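PDB 5NO8: Baccell_00875 from Bacteroides cellulosilyticus DSM 14838, which probably acts as a polysaccharide lyase that removes L-rhamnose caps linked to glucuronic acid in complex arabinogalactan proteins. Local coordinates for residues 35-40 with 89-94; 128-133 with 230-235; 166-171 with 327-332; 196-201 with 661-666; 281-286 with 320-325. All coordinates share one frame; numbering follows the deposited sequence.

Interaction 1: 35-40 with 89-94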
# COMPACT_ATOMS: atom_id res chain seq x y z
N PRO A 35 5.92 32.61 -11.52
CA PRO A 35 6.71 33.84 -11.37
C PRO A 35 6.53 34.59 -10.05
O PRO A 35 7.39 35.44 -9.73
CB PRO A 35 6.24 34.72 -12.56
CG PRO A 35 4.86 34.27 -12.82
CD PRO A 35 4.82 32.78 -12.50
N SER A 36 5.47 34.30 -9.29
CA SER A 36 5.23 34.94 -8.00
C SER A 36 5.80 34.17 -6.81
O SER A 36 6.14 34.80 -5.79
CB SER A 36 3.74 35.13 -7.76
OG SER A 36 3.13 35.86 -8.81
N THR A 37 5.84 32.84 -6.90
CA THR A 37 6.34 32.00 -5.79
C THR A 37 7.70 31.38 -6.05
O THR A 37 8.38 31.02 -5.11
CB THR A 37 5.34 30.87 -5.43
OG1 THR A 37 5.27 29.95 -6.51
CG2 THR A 37 3.94 31.38 -5.12
N GLY A 38 8.09 31.24 -7.32
CA GLY A 38 9.27 30.51 -7.70
C GLY A 38 9.14 28.99 -7.72
O GLY A 38 10.11 28.31 -8.05
N ALA A 39 7.97 28.46 -7.39
CA ALA A 39 7.72 27.01 -7.44
C ALA A 39 7.67 26.49 -8.87
O ALA A 39 7.38 27.23 -9.82
CB ALA A 39 6.41 26.68 -6.78
N ILE A 40 7.93 25.21 -9.03
CA ILE A 40 7.66 24.55 -10.30
C ILE A 40 6.18 24.27 -10.37
O ILE A 40 5.67 23.46 -9.61
CB ILE A 40 8.47 23.25 -10.46
CG1 ILE A 40 9.95 23.60 -10.47
CG2 ILE A 40 8.03 22.52 -11.74
CD1 ILE A 40 10.89 22.42 -10.40
N GLU A 89 6.91 29.15 6.55
CA GLU A 89 6.62 28.50 5.27
C GLU A 89 7.20 29.45 4.24
O GLU A 89 6.90 30.66 4.30
CB GLU A 89 5.12 28.33 5.05
CG GLU A 89 4.42 27.48 6.09
CD GLU A 89 2.91 27.54 5.99
OE1 GLU A 89 2.31 28.57 6.39
OE2 GLU A 89 2.31 26.55 5.50
N TRP A 90 8.08 28.97 3.36
CA TRP A 90 8.59 29.85 2.30
C TRP A 90 7.65 29.81 1.13
O TRP A 90 7.16 28.74 0.73
CB TRP A 90 10.06 29.58 1.94
CG TRP A 90 10.45 28.30 1.27
CD1 TRP A 90 10.58 28.08 -0.09
CD2 TRP A 90 10.90 27.10 1.91
NE1 TRP A 90 11.04 26.81 -0.31
CE2 TRP A 90 11.25 26.19 0.89
CE3 TRP A 90 11.05 26.71 3.25
CZ2 TRP A 90 11.72 24.89 1.17
CZ3 TRP A 90 11.52 25.42 3.52
CH2 TRP A 90 11.83 24.54 2.48
N ARG A 91 7.32 30.99 0.62
CA ARG A 91 6.36 31.11 -0.47
C ARG A 91 6.66 32.31 -1.38
O ARG A 91 6.47 32.19 -2.57
CB ARG A 91 4.92 31.24 0.07
CG ARG A 91 3.87 31.20 -1.04
CD ARG A 91 2.44 31.24 -0.50
NE ARG A 91 2.10 32.60 -0.13
CZ ARG A 91 1.59 33.52 -0.95
NH1 ARG A 91 1.27 33.25 -2.22
NH2 ARG A 91 1.38 34.73 -0.47
N ILE A 92 7.11 33.42 -0.82
CA ILE A 92 7.39 34.63 -1.61
C ILE A 92 8.89 34.89 -1.59
O ILE A 92 9.43 35.22 -0.55
CB ILE A 92 6.63 35.85 -1.05
CG1 ILE A 92 5.10 35.59 -1.03
CG2 ILE A 92 7.00 37.12 -1.82
CD1 ILE A 92 4.48 35.23 -2.37
N PRO A 93 9.56 34.77 -2.74
CA PRO A 93 10.97 34.98 -2.80
C PRO A 93 11.36 36.43 -2.53
O PRO A 93 10.56 37.35 -2.82
CB PRO A 93 11.34 34.64 -4.25
CG PRO A 93 10.14 34.15 -4.91
CD PRO A 93 8.98 34.38 -4.03
N VAL A 94 12.55 36.61 -2.00
CA VAL A 94 13.20 37.92 -1.97
C VAL A 94 13.90 38.22 -3.30
O VAL A 94 14.07 39.37 -3.65
CB VAL A 94 14.14 38.12 -0.78
CG1 VAL A 94 13.39 37.96 0.52
CG2 VAL A 94 15.34 37.21 -0.80
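An ST turn at T37 presses against R91, where the loop between strands 29-33 and 40-45 meets the chain leaving strand 84-90. T37 OG1 sits between its own backbone N and carbonyl carbon (chi1 67°) and accepts a hydrogen bond from A39 N at 3.2 Å, which closes the turn and fixes the rotation of the threonine. The same rotation leaves CG2 to face the other segment, where it meets R91 CG at 4.1 Å as the two side chains pass at a slant. Closer still is the backbone. T37 CA lies 3.2 Å from R91 O, a CA-H...O contact bent to 130° at the hydrogen, and T37 CB rests on the same oxygen. Further along, the ring of P93 packs on the turn: its CD touches S36 O at 3.4 Å and its CG approaches T37 O at 3.6 Å. I92 CD1 reaches S36 O at 3.8 Å while also lying over the rim of one face of the R91 guanidinium. The far end of that arginine serves another partner, since R91 NH1 forms a salt bridge with D68. G38 O accepts from R116 NH1, and G38 itself has a positive phi of 79°, a conformation glycine takes readily. Between the two segments, then, the polar contact is a weak one, a carbon-bound hydrogen of T37 meeting R91 O. T37 O and R91 O, 3.4 Å apart, are both acceptors and cannot bond to each other, so T37 O takes its hydrogen bond from Y105 OH instead.

Interaction 2: 128-133 with 230-235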
# COMPACT_ATOMS: atom_id res chain seq x y z
N SER A 128 19.82 25.05 -0.55
CA SER A 128 20.71 25.28 0.55
C SER A 128 19.97 26.07 1.60
O SER A 128 19.28 27.04 1.25
CB SER A 128 21.97 25.98 0.10
OG SER A 128 21.62 27.20 -0.46
N PHE A 129 20.14 25.67 2.85
CA PHE A 129 19.51 26.30 4.00
C PHE A 129 20.63 26.87 4.83
O PHE A 129 21.48 26.11 5.32
CB PHE A 129 18.72 25.28 4.80
CG PHE A 129 17.63 24.62 4.03
CD1 PHE A 129 17.91 23.57 3.16
CD2 PHE A 129 16.32 25.07 4.12
CE1 PHE A 129 16.92 22.97 2.44
CE2 PHE A 129 15.32 24.48 3.36
CZ PHE A 129 15.62 23.43 2.52
N THR A 130 20.67 28.19 4.99
CA THR A 130 21.77 28.84 5.69
C THR A 130 21.25 29.64 6.88
O THR A 130 20.30 30.38 6.75
CB THR A 130 22.56 29.77 4.76
OG1 THR A 130 22.96 29.02 3.60
CG2 THR A 130 23.79 30.33 5.46
N ASN A 131 21.91 29.49 8.02
CA ASN A 131 21.65 30.34 9.17
C ASN A 131 22.42 31.64 9.01
O ASN A 131 23.62 31.69 9.22
CB ASN A 131 22.03 29.65 10.47
CG ASN A 131 21.74 30.49 11.70
OD1 ASN A 131 21.08 31.54 11.61
ND2 ASN A 131 22.22 30.04 12.83
N GLU A 132 21.69 32.69 8.65
CA GLU A 132 22.26 34.05 8.52
C GLU A 132 22.15 34.89 9.79
O GLU A 132 22.49 36.09 9.80
CB GLU A 132 21.56 34.77 7.35
CG GLU A 132 21.81 34.15 6.00
CD GLU A 132 23.24 34.29 5.51
OE1 GLU A 132 23.98 35.16 6.01
OE2 GLU A 132 23.63 33.54 4.59
N GLY A 133 21.67 34.29 10.87
CA GLY A 133 21.49 34.97 12.14
C GLY A 133 22.73 35.01 13.00
O GLY A 133 23.79 34.54 12.60
N GLY A 230 26.21 31.19 10.03
CA GLY A 230 26.96 31.00 8.80
C GLY A 230 26.97 29.59 8.22
O GLY A 230 27.45 29.42 7.09
N GLU A 231 26.44 28.60 8.95
CA GLU A 231 26.45 27.21 8.51
C GLU A 231 25.27 26.92 7.62
O GLU A 231 24.20 27.54 7.78
CB GLU A 231 26.38 26.23 9.67
CG GLU A 231 27.65 26.15 10.48
CD GLU A 231 27.67 24.96 11.44
OE1 GLU A 231 28.82 24.63 11.81
OE2 GLU A 231 26.59 24.36 11.81
N SER A 232 25.46 25.97 6.71
CA SER A 232 24.46 25.62 5.75
C SER A 232 24.21 24.12 5.80
O SER A 232 25.01 23.35 6.36
CB SER A 232 24.93 26.03 4.35
OG SER A 232 23.83 26.13 3.47
N TYR A 233 23.04 23.74 5.29
CA TYR A 233 22.72 22.36 4.92
C TYR A 233 22.31 22.37 3.45
O TYR A 233 21.54 23.24 3.02
CB TYR A 233 21.58 21.84 5.77
CG TYR A 233 21.27 20.39 5.46
CD1 TYR A 233 22.08 19.38 5.97
CD2 TYR A 233 20.21 20.05 4.64
CE1 TYR A 233 21.82 18.04 5.69
CE2 TYR A 233 19.94 18.71 4.33
CZ TYR A 233 20.75 17.71 4.89
OH TYR A 233 20.51 16.38 4.60
N SER A 234 22.83 21.42 2.68
CA SER A 234 22.50 21.30 1.27
C SER A 234 21.80 19.98 0.94
O SER A 234 22.19 18.91 1.39
CB SER A 234 23.73 21.43 0.37
OG SER A 234 24.86 20.85 0.97
N LEU A 235 20.77 20.11 0.12
CA LEU A 235 20.04 18.97 -0.42
C LEU A 235 20.07 19.16 -1.93
O LEU A 235 19.75 20.24 -2.43
CB LEU A 235 18.63 19.00 0.07
CG LEU A 235 17.64 18.05 -0.59
CD1 LEU A 235 17.87 16.63 -0.14
CD2 LEU A 235 16.21 18.50 -0.34
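F129 and Y233 form an antiparallel hydrogen-bonded pair between strands 122-131 and 232-242, neighbours in the middle of an eight-stranded antiparallel sheet. Their backbones are joined both ways: F129 N donates to Y233 O at 2.8 Å and Y233 N to F129 O at 2.8 Å, each in the carbonyl plane. Both rings rise from the same face of the sheet but turn apart, because F129 CG stands beside its backbone N (chi1 -60°) whereas Y233 CG is anti to its own (chi1 -177°). They meet only loosely, F129 CD1 lying at the edge of the tyrosine ring, 4.5 Å from Y233 CD2. The phenylalanine too brings an edge, its CD1 coming 3.6 Å from Y233 O, which lies in the ring plane. L222 from a nearby loop touches both side chains.

On the other face S128, T130 and S232 gather. S232 was modelled in two conformers, so the contacts of its OG are doubtful: in the one given, OG lies 3.0 Å from T130 OG1 and approaches F129 O from well above the carbonyl plane. The other branch of T130, CG2, reaches E231 O at 3.7 Å. With an alanine at T130, both the methyl against E231 O and the hydroxyl beside S232 would be gone, which would probably open a gap on this face.

Beyond the last bridged pair, N131 N donates to E231 O, and G230 N returns a bond of 2.8 Å to N131 O. The N131 side chain bonds to the chain that follows its strand and to L227: ND2 donates to E135 O and L227 O, while OD1 accepts from G133 N at 2.9 Å, an Asx turn.

Interaction 3: 166-171 with 327-332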
# COMPACT_ATOMS: atom_id res chain seq x y z
N HIS A 166 6.27 6.12 -5.80
CA HIS A 166 6.93 5.18 -4.89
C HIS A 166 8.02 5.95 -4.18
O HIS A 166 9.08 6.22 -4.77
CB HIS A 166 7.45 4.02 -5.69
CG HIS A 166 6.36 3.26 -6.36
ND1 HIS A 166 5.34 2.66 -5.65
CD2 HIS A 166 6.06 3.08 -7.68
CE1 HIS A 166 4.47 2.12 -6.50
NE2 HIS A 166 4.90 2.34 -7.73
N ILE A 167 7.75 6.27 -2.92
CA ILE A 167 8.64 7.10 -2.12
C ILE A 167 9.51 6.20 -1.26
O ILE A 167 8.98 5.31 -0.60
CB ILE A 167 7.84 8.03 -1.20
CG1 ILE A 167 6.86 8.86 -2.03
CG2 ILE A 167 8.78 8.95 -0.41
CD1 ILE A 167 5.81 9.52 -1.16
N TRP A 168 10.82 6.42 -1.28
CA TRP A 168 11.73 5.73 -0.36
C TRP A 168 12.46 6.74 0.48
O TRP A 168 13.29 7.53 -0.04
CB TRP A 168 12.70 4.80 -1.05
CG TRP A 168 13.58 4.08 -0.07
CD1 TRP A 168 14.94 3.94 -0.16
CD2 TRP A 168 13.18 3.46 1.16
NE1 TRP A 168 15.40 3.27 0.94
CE2 TRP A 168 14.36 2.94 1.75
CE3 TRP A 168 11.95 3.24 1.80
CZ2 TRP A 168 14.35 2.24 2.97
CZ3 TRP A 168 11.95 2.58 3.03
CH2 TRP A 168 13.15 2.07 3.59
N LYS A 169 12.17 6.69 1.79
CA LYS A 169 12.81 7.55 2.78
C LYS A 169 14.21 7.05 3.16
O LYS A 169 14.54 6.88 4.33
CB LYS A 169 11.90 7.70 4.02
CG LYS A 169 11.63 6.40 4.77
CD LYS A 169 10.70 6.60 5.98
CE LYS A 169 10.63 5.29 6.76
NZ LYS A 169 9.75 5.36 7.93
N GLY A 170 15.05 6.85 2.16
CA GLY A 170 16.34 6.17 2.36
C GLY A 170 17.51 7.05 2.70
O GLY A 170 18.66 6.70 2.36
N GLY A 171 17.27 8.17 3.36
CA GLY A 171 18.38 9.02 3.83
C GLY A 171 19.15 9.60 2.65
O GLY A 171 18.56 10.25 1.78
N GLN A 327 24.50 7.86 4.48
CA GLN A 327 23.85 6.76 5.17
C GLN A 327 22.56 6.42 4.53
O GLN A 327 21.85 7.27 4.00
CB GLN A 327 23.62 7.04 6.66
CG GLN A 327 22.65 8.14 6.98
CD GLN A 327 22.50 8.32 8.48
OE1 GLN A 327 22.96 9.32 9.04
NE2 GLN A 327 21.84 7.36 9.14
N THR A 328 22.24 5.15 4.61
CA THR A 328 20.92 4.67 4.17
C THR A 328 20.58 3.44 4.98
O THR A 328 21.40 2.99 5.78
CB THR A 328 20.87 4.45 2.63
OG1 THR A 328 19.52 4.23 2.19
CG2 THR A 328 21.72 3.30 2.15
N HIS A 329 19.37 2.91 4.79
CA HIS A 329 18.90 1.82 5.61
C HIS A 329 17.93 0.87 4.91
O HIS A 329 17.49 1.11 3.78
CB HIS A 329 18.25 2.38 6.89
CG HIS A 329 16.83 2.83 6.71
ND1 HIS A 329 16.49 3.98 6.04
CD2 HIS A 329 15.66 2.25 7.08
CE1 HIS A 329 15.17 4.11 6.05
NE2 HIS A 329 14.64 3.08 6.68
N ALA A 330 17.67 -0.23 5.61
CA ALA A 330 16.58 -1.16 5.32
C ALA A 330 15.80 -1.45 6.59
O ALA A 330 16.37 -1.47 7.68
CB ALA A 330 17.12 -2.45 4.76
N ASP A 331 14.48 -1.66 6.45
CA ASP A 331 13.59 -1.96 7.58
C ASP A 331 13.09 -3.41 7.47
O ASP A 331 12.41 -3.76 6.50
CB ASP A 331 12.38 -1.03 7.59
CG ASP A 331 12.75 0.42 7.80
OD1 ASP A 331 13.50 0.71 8.77
OD2 ASP A 331 12.27 1.28 7.00
N CYS A 332 13.44 -4.23 8.46
CA CYS A 332 13.04 -5.63 8.54
C CYS A 332 12.30 -5.89 9.84
O CYS A 332 12.40 -5.12 10.80
CB CYS A 332 14.25 -6.55 8.48
SG CYS A 332 15.15 -6.37 6.94
O HOH W 1 18.09 2.16 1.35
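Q327 passes G171 where strand 326-335, part of a mixed sheet, packs across the turn that follows strand 163-168, an edge strand of the large antiparallel sheet. The strands themselves stay well apart, so side chains, the turn and a water bridge the two sheets. At Q327 the carbonyl oxygen lies so close to G171 that a CB on that glycine would clash with it, and G171 also has positive phi. T328 is next. Its OG1 donates to G170 O in a short bond of 2.6 Å, tilted out of the carbonyl plane, and it accepts from a bound water at 2.7 Å. That water also gives its other proton to H329 O at 2.7 Å and takes the N-H of W168 NE1 at 2.9 Å, lying in the plane of the indole, so three polar groups are gathered round one molecule. H329 turns one face of its ring to the tryptophan: W168 CZ2 sits over the rim of that face, W168 CH2 is 3.6 Å from H329 NE2, and the two planes are inclined at 31°. W168 reaches this far because CG is anti to its backbone N (chi1 -178°), which carries the benzene end of the indole out over the strand. At its edge the imidazole meets K169 O, 3.3 Å from H329 CE1 and in the ring plane; K169 is the centre of an inverse gamma turn. Two residues on, D331 steadies the imidazole, H329 NE2 donating to D331 OD2 at 3.0 Å from above the carboxylate plane. The same oxygen, OD2 of D331, lies 3.6 Å from W168 CH2 at the edge of the indole.

Interaction 4: 196-201 with 661-666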
# COMPACT_ATOMS: atom_id res chain seq x y z
N ALA A 196 19.95 14.43 2.49
CA ALA A 196 19.13 13.26 2.81
C ALA A 196 17.66 13.59 2.93
O ALA A 196 17.29 14.73 3.24
CB ALA A 196 19.63 12.63 4.10
N ILE A 197 16.84 12.58 2.70
CA ILE A 197 15.41 12.64 3.00
C ILE A 197 15.14 11.53 4.00
O ILE A 197 15.43 10.35 3.74
CB ILE A 197 14.53 12.51 1.74
CG1 ILE A 197 14.72 13.71 0.81
CG2 ILE A 197 13.05 12.34 2.09
CD1 ILE A 197 14.34 15.04 1.41
N ARG A 198 14.60 11.91 5.15
CA ARG A 198 14.38 10.98 6.26
C ARG A 198 12.96 10.42 6.36
O ARG A 198 12.73 9.42 7.02
CB ARG A 198 14.77 11.61 7.59
CG ARG A 198 13.81 12.69 8.03
CD ARG A 198 13.71 12.95 9.52
NE ARG A 198 12.92 14.19 9.69
CZ ARG A 198 11.61 14.28 9.94
NH1 ARG A 198 10.84 13.20 10.11
NH2 ARG A 198 11.02 15.49 10.03
N ASN A 199 11.99 11.12 5.77
CA ASN A 199 10.61 10.68 5.83
C ASN A 199 9.78 11.52 4.87
O ASN A 199 10.33 12.30 4.10
CB ASN A 199 10.05 10.83 7.26
CG ASN A 199 9.15 9.67 7.63
OD1 ASN A 199 8.33 9.26 6.83
ND2 ASN A 199 9.32 9.12 8.85
N TYR A 200 8.48 11.31 4.86
CA TYR A 200 7.60 12.21 4.14
C TYR A 200 6.30 12.42 4.90
O TYR A 200 5.94 11.65 5.77
CB TYR A 200 7.33 11.71 2.72
CG TYR A 200 6.47 10.46 2.63
CD1 TYR A 200 7.04 9.21 2.77
CD2 TYR A 200 5.09 10.54 2.41
CE1 TYR A 200 6.28 8.07 2.66
CE2 TYR A 200 4.31 9.39 2.31
CZ TYR A 200 4.91 8.15 2.46
OH TYR A 200 4.21 6.97 2.37
N GLU A 201 5.62 13.50 4.53
CA GLU A 201 4.34 13.84 5.10
C GLU A 201 3.32 13.95 4.00
O GLU A 201 3.66 14.14 2.84
CB GLU A 201 4.41 15.17 5.81
CG GLU A 201 5.21 15.13 7.08
CD GLU A 201 5.42 16.51 7.67
OE1 GLU A 201 4.48 17.00 8.32
OE2 GLU A 201 6.50 17.11 7.44
N TYR A 661 1.46 4.98 7.56
CA TYR A 661 2.89 4.96 7.25
C TYR A 661 3.66 6.30 7.32
O TYR A 661 4.78 6.32 7.84
CB TYR A 661 3.12 4.26 5.90
CG TYR A 661 4.57 4.05 5.60
CD1 TYR A 661 5.26 2.93 6.09
CD2 TYR A 661 5.29 4.97 4.85
CE1 TYR A 661 6.61 2.77 5.84
CE2 TYR A 661 6.64 4.80 4.58
CZ TYR A 661 7.29 3.70 5.09
OH TYR A 661 8.61 3.55 4.84
N PRO A 662 3.11 7.38 6.75
CA PRO A 662 3.90 8.62 6.73
C PRO A 662 4.25 9.16 8.10
O PRO A 662 3.63 8.79 9.09
CB PRO A 662 3.00 9.61 5.99
CG PRO A 662 2.03 8.77 5.24
CD PRO A 662 1.80 7.57 6.11
N TYR A 663 5.20 10.07 8.14
CA TYR A 663 5.62 10.70 9.38
C TYR A 663 4.44 11.38 10.05
O TYR A 663 4.19 11.20 11.24
CB TYR A 663 6.74 11.69 9.06
CG TYR A 663 7.17 12.59 10.21
CD1 TYR A 663 7.61 12.06 11.41
CD2 TYR A 663 7.23 13.95 10.04
CE1 TYR A 663 8.03 12.88 12.45
CE2 TYR A 663 7.62 14.80 11.06
CZ TYR A 663 8.03 14.27 12.26
OH TYR A 663 8.41 15.15 13.26
N LYS A 664 3.75 12.21 9.27
CA LYS A 664 2.54 12.90 9.70
C LYS A 664 1.59 13.03 8.54
O LYS A 664 1.97 12.94 7.37
CB LYS A 664 2.87 14.31 10.22
CG LYS A 664 3.69 14.33 11.50
CD LYS A 664 4.10 15.72 11.93
CE LYS A 664 4.79 15.66 13.29
NZ LYS A 664 5.25 16.98 13.78
N ILE A 665 0.33 13.20 8.90
CA ILE A 665 -0.74 13.46 7.95
C ILE A 665 -1.48 14.68 8.44
O ILE A 665 -2.09 14.68 9.53
CB ILE A 665 -1.68 12.24 7.85
CG1 ILE A 665 -0.90 11.01 7.34
CG2 ILE A 665 -2.86 12.57 6.93
CD1 ILE A 665 -1.47 9.70 7.84
N ASP A 666 -1.41 15.77 7.65
CA ASP A 666 -2.00 17.07 8.04
C ASP A 666 -1.58 17.52 9.43
O ASP A 666 -2.39 18.07 10.19
CB ASP A 666 -3.53 17.04 7.90
CG ASP A 666 -3.99 17.22 6.46
OD1 ASP A 666 -3.53 18.18 5.79
OD2 ASP A 666 -4.74 16.35 5.99
O HOH W 2 7.45 6.81 7.26
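R198 sets one nitrogen of its guanidinium squarely over the ring of Y663. With CG lodged between backbone N and carbonyl carbon (chi1 71°) and the chain extended from there to NE, the arginine reaches the other segment. NH1 then sits above the centre of the tyrosine ring, with R198 CZ 4.3 Å from the ring centroid. The guanidinium stands on edge, its plane 81° from that of the ring, so this cation-pi contact is not a flat stack. On the opposite ring face lies K664 CG. E201 CG meets the ring edge at Y663 CD2, 3.8 Å away, and N199 CG packs on Y663 CB at 3.5 Å. D141 accepts from Y663 OH and makes a salt bridge with K664 NZ; R198 NE donates to L222 O. A leucine in place of Y663 would probably deprive the R198 guanidinium of its aromatic face and leave D141 without one hydroxyl partner.

Here strand 664-665, after the helical region, joins a mixed sheet beside strand 199-203, running parallel to it. Y663 N donates to Y200 O at 2.9 Å, nearly in line with the C=O bond.

Y200 takes a similar first rotation (chi1 70°), which brings its ring to P662 and Y661 although its CB points away from that segment. P662 CA lies over one face of the ring, and P662 CG is 3.8 Å from Y200 CE2. Y661 crosses at about a right angle and offers its edge, CD2 lying 3.4 Å from Y200 OH, which is hydrogen-bonded to D608. N199 OD1 is positioned by Y200 N, which donates to it at 2.8 Å, in plane and on a lone pair; a water near N199 OD1 and Y661 O may bridge them.

Interaction 5: 281-286 with 320-325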
# COMPACT_ATOMS: atom_id res chain seq x y z
N GLU A 281 30.26 2.10 -8.46
CA GLU A 281 31.68 1.87 -8.15
C GLU A 281 31.83 1.42 -6.69
O GLU A 281 30.95 1.70 -5.87
CB GLU A 281 32.49 3.16 -8.36
CG GLU A 281 32.27 3.88 -9.69
CD GLU A 281 32.79 3.12 -10.90
OE1 GLU A 281 33.19 1.94 -10.79
OE2 GLU A 281 32.80 3.71 -12.01
N PRO A 282 32.95 0.74 -6.36
CA PRO A 282 33.22 0.39 -4.95
C PRO A 282 33.04 1.55 -3.97
O PRO A 282 33.47 2.67 -4.22
CB PRO A 282 34.68 -0.09 -4.99
CG PRO A 282 34.83 -0.67 -6.36
CD PRO A 282 34.02 0.24 -7.25
N LEU A 283 32.36 1.28 -2.86
CA LEU A 283 32.17 2.26 -1.81
C LEU A 283 33.44 2.39 -1.01
O LEU A 283 34.19 1.43 -0.87
CB LEU A 283 31.04 1.84 -0.88
CG LEU A 283 29.69 1.75 -1.55
CD1 LEU A 283 28.66 1.30 -0.54
CD2 LEU A 283 29.29 3.08 -2.18
N GLU A 284 33.69 3.60 -0.50
CA GLU A 284 34.79 3.85 0.44
C GLU A 284 34.30 3.85 1.90
O GLU A 284 33.24 4.44 2.25
CB GLU A 284 35.57 5.12 0.06
CG GLU A 284 34.87 6.46 0.25
CD GLU A 284 35.13 7.48 -0.87
OE1 GLU A 284 36.27 7.54 -1.40
OE2 GLU A 284 34.19 8.24 -1.24
N ALA A 285 35.04 3.12 2.73
CA ALA A 285 34.82 3.07 4.16
C ALA A 285 33.36 2.74 4.47
O ALA A 285 32.69 3.50 5.19
CB ALA A 285 35.24 4.39 4.78
N CYS A 286 32.88 1.63 3.92
CA CYS A 286 31.50 1.21 4.15
C CYS A 286 31.42 0.40 5.43
O CYS A 286 32.18 -0.55 5.59
CB CYS A 286 30.98 0.37 3.01
SG CYS A 286 29.23 -0.06 3.23
N PHE A 320 23.57 1.34 6.54
CA PHE A 320 24.88 1.41 5.90
C PHE A 320 25.42 2.84 5.96
O PHE A 320 24.69 3.81 5.77
CB PHE A 320 24.82 0.98 4.44
CG PHE A 320 24.60 -0.47 4.25
CD1 PHE A 320 25.67 -1.35 4.22
CD2 PHE A 320 23.32 -0.98 4.13
CE1 PHE A 320 25.47 -2.71 4.07
CE2 PHE A 320 23.11 -2.33 3.97
CZ PHE A 320 24.17 -3.20 3.94
N TYR A 321 26.72 2.96 6.21
CA TYR A 321 27.41 4.24 6.31
C TYR A 321 28.55 4.15 5.33
O TYR A 321 29.28 3.15 5.33
CB TYR A 321 27.95 4.48 7.71
CG TYR A 321 26.87 4.51 8.75
CD1 TYR A 321 26.18 5.69 9.05
CD2 TYR A 321 26.48 3.34 9.39
CE1 TYR A 321 25.16 5.70 9.98
CE2 TYR A 321 25.46 3.35 10.31
CZ TYR A 321 24.81 4.51 10.59
OH TYR A 321 23.79 4.47 11.50
N TYR A 322 28.69 5.15 4.46
CA TYR A 322 29.60 5.04 3.31
C TYR A 322 30.02 6.43 2.82
O TYR A 322 29.35 7.43 3.08
CB TYR A 322 29.01 4.20 2.15
CG TYR A 322 27.68 4.70 1.67
CD1 TYR A 322 26.52 4.47 2.41
CD2 TYR A 322 27.57 5.43 0.50
CE1 TYR A 322 25.30 4.98 2.00
CE2 TYR A 322 26.36 5.91 0.07
CZ TYR A 322 25.22 5.68 0.83
OH TYR A 322 23.99 6.24 0.43
N ASN A 323 31.16 6.46 2.13
CA ASN A 323 31.65 7.67 1.44
C ASN A 323 31.73 8.91 2.34
O ASN A 323 31.33 10.02 1.97
CB ASN A 323 30.82 7.94 0.16
CG ASN A 323 30.96 6.84 -0.88
OD1 ASN A 323 30.29 6.87 -1.93
ND2 ASN A 323 31.77 5.86 -0.60
N GLY A 324 32.19 8.68 3.56
CA GLY A 324 32.45 9.75 4.51
C GLY A 324 31.26 10.22 5.30
O GLY A 324 31.34 10.29 6.51
N ASN A 325 30.18 10.61 4.61
CA ASN A 325 29.05 11.20 5.30
C ASN A 325 27.67 10.74 4.80
O ASN A 325 26.67 11.41 5.04
CB ASN A 325 29.16 12.73 5.19
CG ASN A 325 28.92 13.25 3.78
OD1 ASN A 325 29.02 12.54 2.80
ND2 ASN A 325 28.60 14.53 3.69
O HOH W 3 32.54 6.41 5.24
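E284 O takes a hydrogen bond from N323 N at 2.9 Å, nearly straight (158° at the hydrogen) and in the carbonyl plane. One residue later a water continues the link, donating to A285 O at 2.9 Å and accepting from G324 N at 2.8 Å, so one direct bond and one water link the two backbones. The E284 side chain lies across N323: it bends at chi2, and its CG comes 3.6 Å from N323 CA. Both chains are turning here, with positive phi at A285, N323 and G324.

N323 and G324 belong to the turn of a β-hairpin, which connects the antiparallel strands 314-322 and 326-335 of a mixed sheet. The loop that follows strand 272-278 leads into strand 287-290, which runs antiparallel to strand 314-322, and the contact falls where that pairing starts; Y321 is already joined to T287 through the backbone. C286 CA approaches Y321 O at 3.2 Å in a CA-H...O contact. Its sulfur is anti to the backbone N (chi1 -176°), a rotation that takes SG toward F320, where it touches CD1 at 3.9 Å. The sulfur lies near the ring plane, 75° off the ring normal, a sulfur-aromatic contact at the edge. F320 in turn packs on V275, C277 and V306, and C286 on C304, residues of strands 272-278 and 303-309.

Nearer the turn, L283 packs on Y322. Its two methyls divide the work: CD1 rests on Y322 CB at 4.0 Å, while CD2 meets Y322 CD2 on the ring at 4.0 Å. V258 touches both L283 and Y322, and the Y322 side chain also touches S172 and A173 of the loop after strand 163-168.

Overall arrangement
From the N terminus, interaction 1 closes first, joining the loop 35-40 to the end of strand 84-90; W90 then packs on F129 of interaction 2, which ties strand 122-131 to strand 232-242. Before that second strand arrives, segments 166-171 and 196-201 have passed, so interactions 2, 3 and 4 cross one another along the chain. Y233 and L235 touch A196, while the backbone of G171 meets that of I197, linking interactions 3 and 4. Interaction 5, a local link closing the loop from 286 to 320, falls inside the spans of interactions 3 and 4, and T328 and F320 connect it to interaction 3. Interaction 4 closes the longest loop, returning the C-terminal chain after the helical region to strand 199-203.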